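Local coordinates for protein polyketide synthase/nonribosomal peptide synthetase hybrid RzxB (Pseudomonas fluorescens, PDB 5IL6) that probably dehydrates beta-hydroxyacyl polyketide intermediates as the dehydratase domain of a trans-AT assembly line linked to rhizoxin biosynthesis, at residues G77-D82 and R131-E136. Sequence-based numbering, arbitrary orientation.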
ATOM      1  N   GLY A  77       7.890  -5.848 -15.290  1.00 51.31           N
ATOM      2  CA  GLY A  77       7.318  -5.458 -14.016  1.00 41.93           C
ATOM      3  C   GLY A  77       5.887  -4.983 -14.155  1.00 42.30           C
ATOM      4  O   GLY A  77       5.483  -4.475 -15.204  1.00 41.42           O
ATOM      5  N   LEU A  78       5.116  -5.177 -13.089  1.00 43.93           N
ATOM      6  CA  LEU A  78       3.757  -4.664 -13.013  1.00 43.80           C
ATOM      7  C   LEU A  78       3.814  -3.217 -12.542  1.00 38.05           C
ATOM      8  O   LEU A  78       4.332  -2.931 -11.456  1.00 39.91           O
ATOM      9  CB  LEU A  78       2.930  -5.520 -12.054  1.00 50.55           C
ATOM     10  CG  LEU A  78       1.445  -5.775 -12.335  1.00 58.09           C
ATOM     11  CD1 LEU A  78       1.150  -6.022 -13.810  1.00 61.33           C
ATOM     12  CD2 LEU A  78       0.999  -6.973 -11.511  1.00 60.64           C
ATOM     13  N   VAL A  79       3.293  -2.304 -13.357  1.00 32.04           N
ATOM     14  CA  VAL A  79       3.353  -0.875 -13.077  1.00 31.07           C
ATOM     15  C   VAL A  79       1.935  -0.373 -12.855  1.00 27.69           C
ATOM     16  O   VAL A  79       1.058  -0.563 -13.708  1.00 28.66           O
ATOM     17  CB  VAL A  79       4.036  -0.095 -14.213  1.00 30.46           C
ATOM     18  CG1 VAL A  79       4.083   1.395 -13.883  1.00 30.63           C
ATOM     19  CG2 VAL A  79       5.441  -0.635 -14.467  1.00 32.65           C
ATOM     20  N   ILE A  80       1.710   0.252 -11.705  1.00 23.31           N
ATOM     21  CA  ILE A  80       0.466   0.943 -11.396  1.00 25.07           C
ATOM     22  C   ILE A  80       0.781   2.430 -11.354  1.00 26.97           C
ATOM     23  O   ILE A  80       1.754   2.844 -10.715  1.00 23.88           O
ATOM     24  CB  ILE A  80      -0.134   0.454 -10.066  1.00 26.09           C
ATOM     25  CG1 ILE A  80      -0.445  -1.046 -10.150  1.00 26.53           C
ATOM     26  CG2 ILE A  80      -1.387   1.252  -9.713  1.00 27.40           C
ATOM     27  CD1 ILE A  80      -0.763  -1.686  -8.811  1.00 25.10           C
ATOM     28  N   SER A  81      -0.027   3.229 -12.047  1.00 24.93           N
ATOM     29  CA  SER A  81       0.267   4.640 -12.247  1.00 27.79           C
ATOM     30  C   SER A  81      -0.952   5.492 -11.929  1.00 28.28           C
ATOM     31  O   SER A  81      -2.096   5.075 -12.134  1.00 25.45           O
ATOM     32  CB  SER A  81       0.714   4.912 -13.689  1.00 28.96           C
ATOM     33  OG  SER A  81       1.904   4.209 -13.998  1.00 33.64           O
ATOM     34  N   ASP A  82      -0.684   6.700 -11.432  1.00 27.86           N
ATOM     35  CA  ASP A  82      -1.716   7.704 -11.184  1.00 26.26           C
ATOM     36  C   ASP A  82      -2.860   7.121 -10.361  1.00 23.12           C
ATOM     37  O   ASP A  82      -4.037   7.217 -10.717  1.00 20.89           O
ATOM     38  CB  ASP A  82      -2.229   8.292 -12.495  1.00 30.11           C
ATOM     39  CG  ASP A  82      -1.161   9.056 -13.242  1.00 41.23           C
ATOM     40  OD1 ASP A  82      -0.148   9.429 -12.612  1.00 37.30           O
ATOM     41  OD2 ASP A  82      -1.334   9.290 -14.456  1.00 48.22           O
ATOM     42  N   ARG A 131      -4.469   3.460 -13.098  1.00 24.17           N
ATOM     43  CA  ARG A 131      -4.187   2.842 -14.384  1.00 27.08           C
ATOM     44  C   ARG A 131      -2.934   1.993 -14.235  1.00 28.83           C
ATOM     45  O   ARG A 131      -2.087   2.261 -13.377  1.00 33.49           O
ATOM     46  CB  ARG A 131      -4.005   3.889 -15.500  1.00 37.91           C
ATOM     47  CG  ARG A 131      -2.627   4.526 -15.534  1.00 55.09           C
ATOM     48  CD  ARG A 131      -2.511   5.597 -16.599  1.00 69.83           C
ATOM     49  NE  ARG A 131      -1.103   5.838 -16.920  1.00 80.53           N
ATOM     50  CZ  ARG A 131      -0.438   6.961 -16.661  1.00 89.74           C
ATOM     51  NH1 ARG A 131      -1.038   7.993 -16.081  1.00 93.48           N
ATOM     52  NH2 ARG A 131       0.842   7.061 -16.997  1.00 94.04           N
ATOM     53  N   ALA A 132      -2.832   0.949 -15.053  1.00 29.14           N
ATOM     54  CA  ALA A 132      -1.734   0.005 -14.932  1.00 30.76           C
ATOM     55  C   ALA A 132      -1.197  -0.355 -16.309  1.00 37.51           C
ATOM     56  O   ALA A 132      -1.800  -0.054 -17.345  1.00 32.47           O
ATOM     57  CB  ALA A 132      -2.171  -1.256 -14.178  1.00 26.30           C
ATOM     58  N   SER A 133      -0.043  -1.009 -16.302  1.00 41.08           N
ATOM     59  CA  SER A 133       0.629  -1.466 -17.515  1.00 38.18           C
ATOM     60  C   SER A 133       1.703  -2.462 -17.092  1.00 38.45           C
ATOM     61  O   SER A 133       1.880  -2.744 -15.903  1.00 38.23           O
ATOM     62  CB  SER A 133       1.226  -0.293 -18.294  1.00 36.39           C
ATOM     63  OG  SER A 133       2.213   0.372 -17.526  1.00 41.42           O
ATOM     64  N   THR A 134       2.414  -3.000 -18.079  1.00 41.22           N
ATOM     65  CA  THR A 134       3.595  -3.817 -17.840  1.00 49.41           C
ATOM     66  C   THR A 134       4.773  -3.182 -18.566  1.00 47.23           C
ATOM     67  O   THR A 134       4.610  -2.629 -19.657  1.00 43.61           O
ATOM     68  CB  THR A 134       3.397  -5.256 -18.330  1.00 61.82           C
ATOM     69  OG1 THR A 134       3.126  -5.251 -19.735  1.00 63.15           O
ATOM     70  CG2 THR A 134       2.224  -5.912 -17.608  1.00 66.05           C
ATOM     71  N   ALA A 135       5.956  -3.248 -17.958  1.00 51.47           N
ATOM     72  CA  ALA A 135       7.125  -2.614 -18.548  1.00 57.59           C
ATOM     73  C   ALA A 135       8.400  -3.312 -18.102  1.00 62.64           C
ATOM     74  O   ALA A 135       8.449  -3.929 -17.034  1.00 60.42           O
ATOM     75  CB  ALA A 135       7.204  -1.134 -18.163  1.00 56.32           C
ATOM     76  N   GLU A 136       9.432  -3.214 -18.939  1.00 67.23           N
ATOM     77  CA  GLU A 136      10.788  -3.466 -18.472  1.00 72.69           C
ATOM     78  C   GLU A 136      11.189  -2.305 -17.570  1.00 65.98           C
ATOM     79  O   GLU A 136      11.097  -1.143 -17.979  1.00 62.22           O
ATOM     80  CB  GLU A 136      11.758  -3.574 -19.652  1.00 86.09           C
ATOM     81  CG  GLU A 136      11.358  -4.534 -20.761  1.00 94.38           C
ATOM     82  CD  GLU A 136      12.200  -4.341 -22.014  1.00102.66           C
ATOM     83  OE1 GLU A 136      11.813  -3.514 -22.872  1.00103.87           O
ATOM     84  OE2 GLU A 136      13.260  -4.995 -22.133  1.00107.42           O
TER
HETATM   85  O   HOH W   1       0.881   2.202 -15.887  1.00 30.32           O
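Residues 77-81 and 131-135 pair edge to edge as neighbouring strands of an antiparallel sheet, one face of which packs against helix 53-67. The short axes run at 155° to each other, and six backbone hydrogen bonds link three hydrogen-bonded pairs: Gly77 with Ala135, Val79 with Ser133, and Ser81 with Arg131. Among the shortest is Ser81 N to Arg131 O, 2.6 Å, with the donor nearly along the C=O axis. Between these pairs, alpha hydrogens turn to carbonyls, as where Ala132 CA lies 3.1 Å from Val79 O.

Side chains alternate between the two faces. Leu78, Ile80, Ala132 and Thr134 share one; Leu78 CD1 meets Thr134 CG2 at 3.9 Å, while Ile80 and Ala132 also touch Ile60 and Leu64, respectively, of helix 53-67. An antiparallel sheet curved round a long helix is the hotdog fold, present twice in dehydratase domains of this family as a double hotdog; both strands here probably belong to the N-terminal one. Strand 230-239 continues the pairing beyond 77-82, through bonds from Leu78 to Leu239 and Ile80 to Cys237, and strand 110-118 does so beyond Arg131-Glu136.

The other face is partly polar. Val79 CG2, set anti to its carbonyl carbon, reaches Ala135 CB at 4.1 Å. Further along, a water joins Ser81 OG (2.9 Å) to Ser133 OG (2.8 Å), tying diagonally placed hydroxyls together. The Arg131 side chain leaves with CG between its backbone N and carbonyl carbon (chi1 81°) and then runs extended to NE, which lays the guanidinium over Ser81, whose CB sits 3.7 Å above the centre of the plane. Asp82 comes up at the guanidinium edge, and a salt bridge with Arg131 is likely, but OD2 and NH1 are modelled too close together, so its geometry is doubtful.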